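Local coordinates for protein putative cathepsin d (Ixodes ricinus, PDB 5N7Q) that probably cleaves proteins as an aspartic endopeptidase of the pepsin-like A1 family, and is captured here with the inhibitor pepstatin A bound, at residues I186-V191 against Y323-R328. Sequence-based numbering, arbitrary orientation.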
loop_
_atom_site.group_PDB
_atom_site.type_symbol
_atom_site.label_atom_id
_atom_site.label_comp_id
_atom_site.label_asym_id
_atom_site.label_seq_id
_atom_site.Cartn_x
_atom_site.Cartn_y
_atom_site.Cartn_z
ATOM N N ILE A 186 -8.589 4.188 -18.800
ATOM C CA ILE A 186 -7.871 4.745 -17.661
ATOM C C ILE A 186 -8.135 6.235 -17.567
ATOM O O ILE A 186 -8.066 6.956 -18.580
ATOM C CB ILE A 186 -6.356 4.488 -17.807
ATOM C CG1 ILE A 186 -6.045 2.995 -17.716
ATOM C CG2 ILE A 186 -5.594 5.127 -16.663
ATOM C CD1 ILE A 186 -4.715 2.597 -18.319
ATOM N N THR A 187 -8.422 6.682 -16.345
ATOM C CA THR A 187 -8.391 8.127 -15.991
ATOM C C THR A 187 -7.097 8.477 -15.284
ATOM O O THR A 187 -6.797 7.887 -14.249
ATOM C CB THR A 187 -9.563 8.448 -15.054
ATOM O OG1 THR A 187 -10.784 8.159 -15.737
ATOM C CG2 THR A 187 -9.572 9.916 -14.672
ATOM N N TYR A 188 -6.349 9.449 -15.828
ATOM C CA TYR A 188 -5.100 9.875 -15.215
ATOM C C TYR A 188 -5.290 11.148 -14.411
ATOM O O TYR A 188 -6.133 11.979 -14.745
ATOM C CB TYR A 188 -4.025 10.061 -16.288
ATOM C CG TYR A 188 -3.458 8.755 -16.802
ATOM C CD1 TYR A 188 -2.584 8.022 -16.028
ATOM C CD2 TYR A 188 -3.804 8.263 -18.063
ATOM C CE1 TYR A 188 -2.054 6.817 -16.469
ATOM C CE2 TYR A 188 -3.283 7.052 -18.531
ATOM C CZ TYR A 188 -2.391 6.342 -17.737
ATOM O OH TYR A 188 -1.865 5.149 -18.164
ATOM N N VAL A 189 -4.496 11.277 -13.357
ATOM C CA VAL A 189 -4.407 12.473 -12.518
ATOM C C VAL A 189 -2.895 12.769 -12.348
ATOM O O VAL A 189 -2.105 11.865 -12.079
ATOM C CB VAL A 189 -5.160 12.307 -11.168
ATOM C CG1 VAL A 189 -4.581 11.194 -10.310
ATOM C CG2 VAL A 189 -5.251 13.632 -10.440
ATOM N N PRO A 190 -2.475 14.016 -12.530
ATOM C CA PRO A 190 -1.042 14.284 -12.381
ATOM C C PRO A 190 -0.609 14.256 -10.929
ATOM O O PRO A 190 -1.339 14.729 -10.044
ATOM C CB PRO A 190 -0.871 15.704 -12.929
ATOM C CG PRO A 190 -2.220 16.302 -12.913
ATOM C CD PRO A 190 -3.235 15.204 -12.965
ATOM N N VAL A 191 0.579 13.730 -10.656
ATOM C CA VAL A 191 1.140 13.859 -9.297
ATOM C C VAL A 191 1.369 15.350 -9.011
ATOM O O VAL A 191 1.769 16.107 -9.879
ATOM C CB VAL A 191 2.434 13.013 -9.143
ATOM C CG1 VAL A 191 3.178 13.299 -7.852
ATOM C CG2 VAL A 191 2.122 11.530 -9.292
ATOM N N TYR A 323 -8.110 -0.640 -10.503
ATOM C CA TYR A 323 -6.770 -0.965 -10.980
ATOM C C TYR A 323 -5.966 0.336 -11.142
ATOM O O TYR A 323 -6.502 1.328 -11.641
ATOM C CB TYR A 323 -6.908 -1.657 -12.316
ATOM C CG TYR A 323 -5.650 -2.232 -12.915
ATOM C CD1 TYR A 323 -4.932 -3.238 -12.253
ATOM C CD2 TYR A 323 -5.191 -1.828 -14.153
ATOM C CE1 TYR A 323 -3.793 -3.790 -12.799
ATOM C CE2 TYR A 323 -4.052 -2.371 -14.707
ATOM C CZ TYR A 323 -3.356 -3.368 -14.055
ATOM O OH TYR A 323 -2.242 -3.925 -14.621
ATOM N N THR A 324 -4.713 0.340 -10.679
ATOM C CA THR A 324 -3.994 1.585 -10.532
ATOM C C THR A 324 -2.657 1.476 -11.221
ATOM O O THR A 324 -1.921 0.511 -11.053
ATOM C CB THR A 324 -3.806 1.976 -9.080
ATOM O OG1 THR A 324 -5.091 2.024 -8.441
ATOM C CG2 THR A 324 -3.202 3.339 -8.937
ATOM N N ILE A 325 -2.364 2.501 -12.002
ATOM C CA ILE A 325 -1.132 2.645 -12.778
ATOM C C ILE A 325 -0.304 3.753 -12.133
ATOM O O ILE A 325 -0.768 4.881 -11.994
ATOM C CB ILE A 325 -1.410 3.033 -14.240
ATOM C CG1 ILE A 325 -2.215 1.945 -14.992
ATOM C CG2 ILE A 325 -0.100 3.214 -14.980
ATOM C CD1 ILE A 325 -3.695 1.906 -14.672
ATOM N N PHE A 326 0.932 3.419 -11.749
ATOM C CA PHE A 326 1.880 4.342 -11.134
ATOM C C PHE A 326 2.952 4.624 -12.207
ATOM O O PHE A 326 3.774 3.762 -12.511
ATOM C CB PHE A 326 2.489 3.706 -9.894
ATOM C CG PHE A 326 1.505 3.426 -8.802
ATOM C CD1 PHE A 326 0.754 2.236 -8.803
ATOM C CD2 PHE A 326 1.357 4.320 -7.763
ATOM C CE1 PHE A 326 -0.162 1.994 -7.780
ATOM C CE2 PHE A 326 0.445 4.076 -6.743
ATOM C CZ PHE A 326 -0.296 2.899 -6.748
ATOM N N ASP A 327 2.919 5.827 -12.776
ATOM C CA ASP A 327 3.696 6.165 -13.978
ATOM C C ASP A 327 4.802 7.156 -13.643
ATOM O O ASP A 327 4.527 8.335 -13.390
ATOM C CB ASP A 327 2.706 6.710 -15.024
ATOM C CG ASP A 327 3.338 7.128 -16.342
ATOM O OD1 ASP A 327 4.562 7.354 -16.387
ATOM O OD2 ASP A 327 2.537 7.217 -17.326
ATOM N N ARG A 328 6.044 6.675 -13.681
ATOM C CA ARG A 328 7.208 7.508 -13.386
ATOM C C ARG A 328 7.710 8.219 -14.629
ATOM O O ARG A 328 8.472 9.178 -14.505
ATOM C CB ARG A 328 8.372 6.694 -12.764
ATOM C CG ARG A 328 8.073 6.256 -11.337
ATOM C CD ARG A 328 8.153 7.408 -10.327
ATOM N NE ARG A 328 9.505 7.972 -10.307
ATOM C CZ ARG A 328 10.514 7.514 -9.570
ATOM N NH1 ARG A 328 10.339 6.475 -8.765
ATOM N NH2 ARG A 328 11.729 8.055 -9.680
HETATM O O HOH W 1 0.913 5.198 -18.258
#
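I325 meets two side chains of 186-191 at once, I186 with one branch and Y188 with the other. Its CB projects toward that segment from strand 322-327. CG2 leaves anti to the backbone N and comes up at the edge of the Y188 ring, near its plane, 4.1 Å from Y188 OH and 4.4 Å from Y188 CE1. CG1, the other branch, lies beside the backbone N (chi1 -63°) and hands on to CD1. That methyl meets I186 tip to tip: I325 CD1 lies 3.8 Å from I186 CD1 and 4.0 Å from I186 CG1.

I186 also serves the tyrosine within its own segment, laying CG2 over one face of the Y188 ring, 3.5 Å above the plane and offset toward the rim. R332 adds a cation-pi contact to the same ring. The phenol then finishes in a polar link: water 1 sits 2.8 Å from Y188 OH and donates a hydrogen bond to D327 OD2, also 2.8 Å away. D327 OD2 has a salt bridge to R332 as well, so this one arginine serves both the ring and the carboxylate.

The two strands are second neighbours, not partners. Strand 332-337 runs between them, antiparallel to each, and shares backbone hydrogen bonds with T187 and V189 on one flank and with I325 on the other. The side chains therefore meet across the middle strand, on one face of the pepsin-like fold's sheet and away from the predicted catalytic aspartates. Across that middle strand the contact adds apolar packing at the isoleucine end and one water bridge at the carboxylate end, with the nearby arginine probably favouring a charged D327.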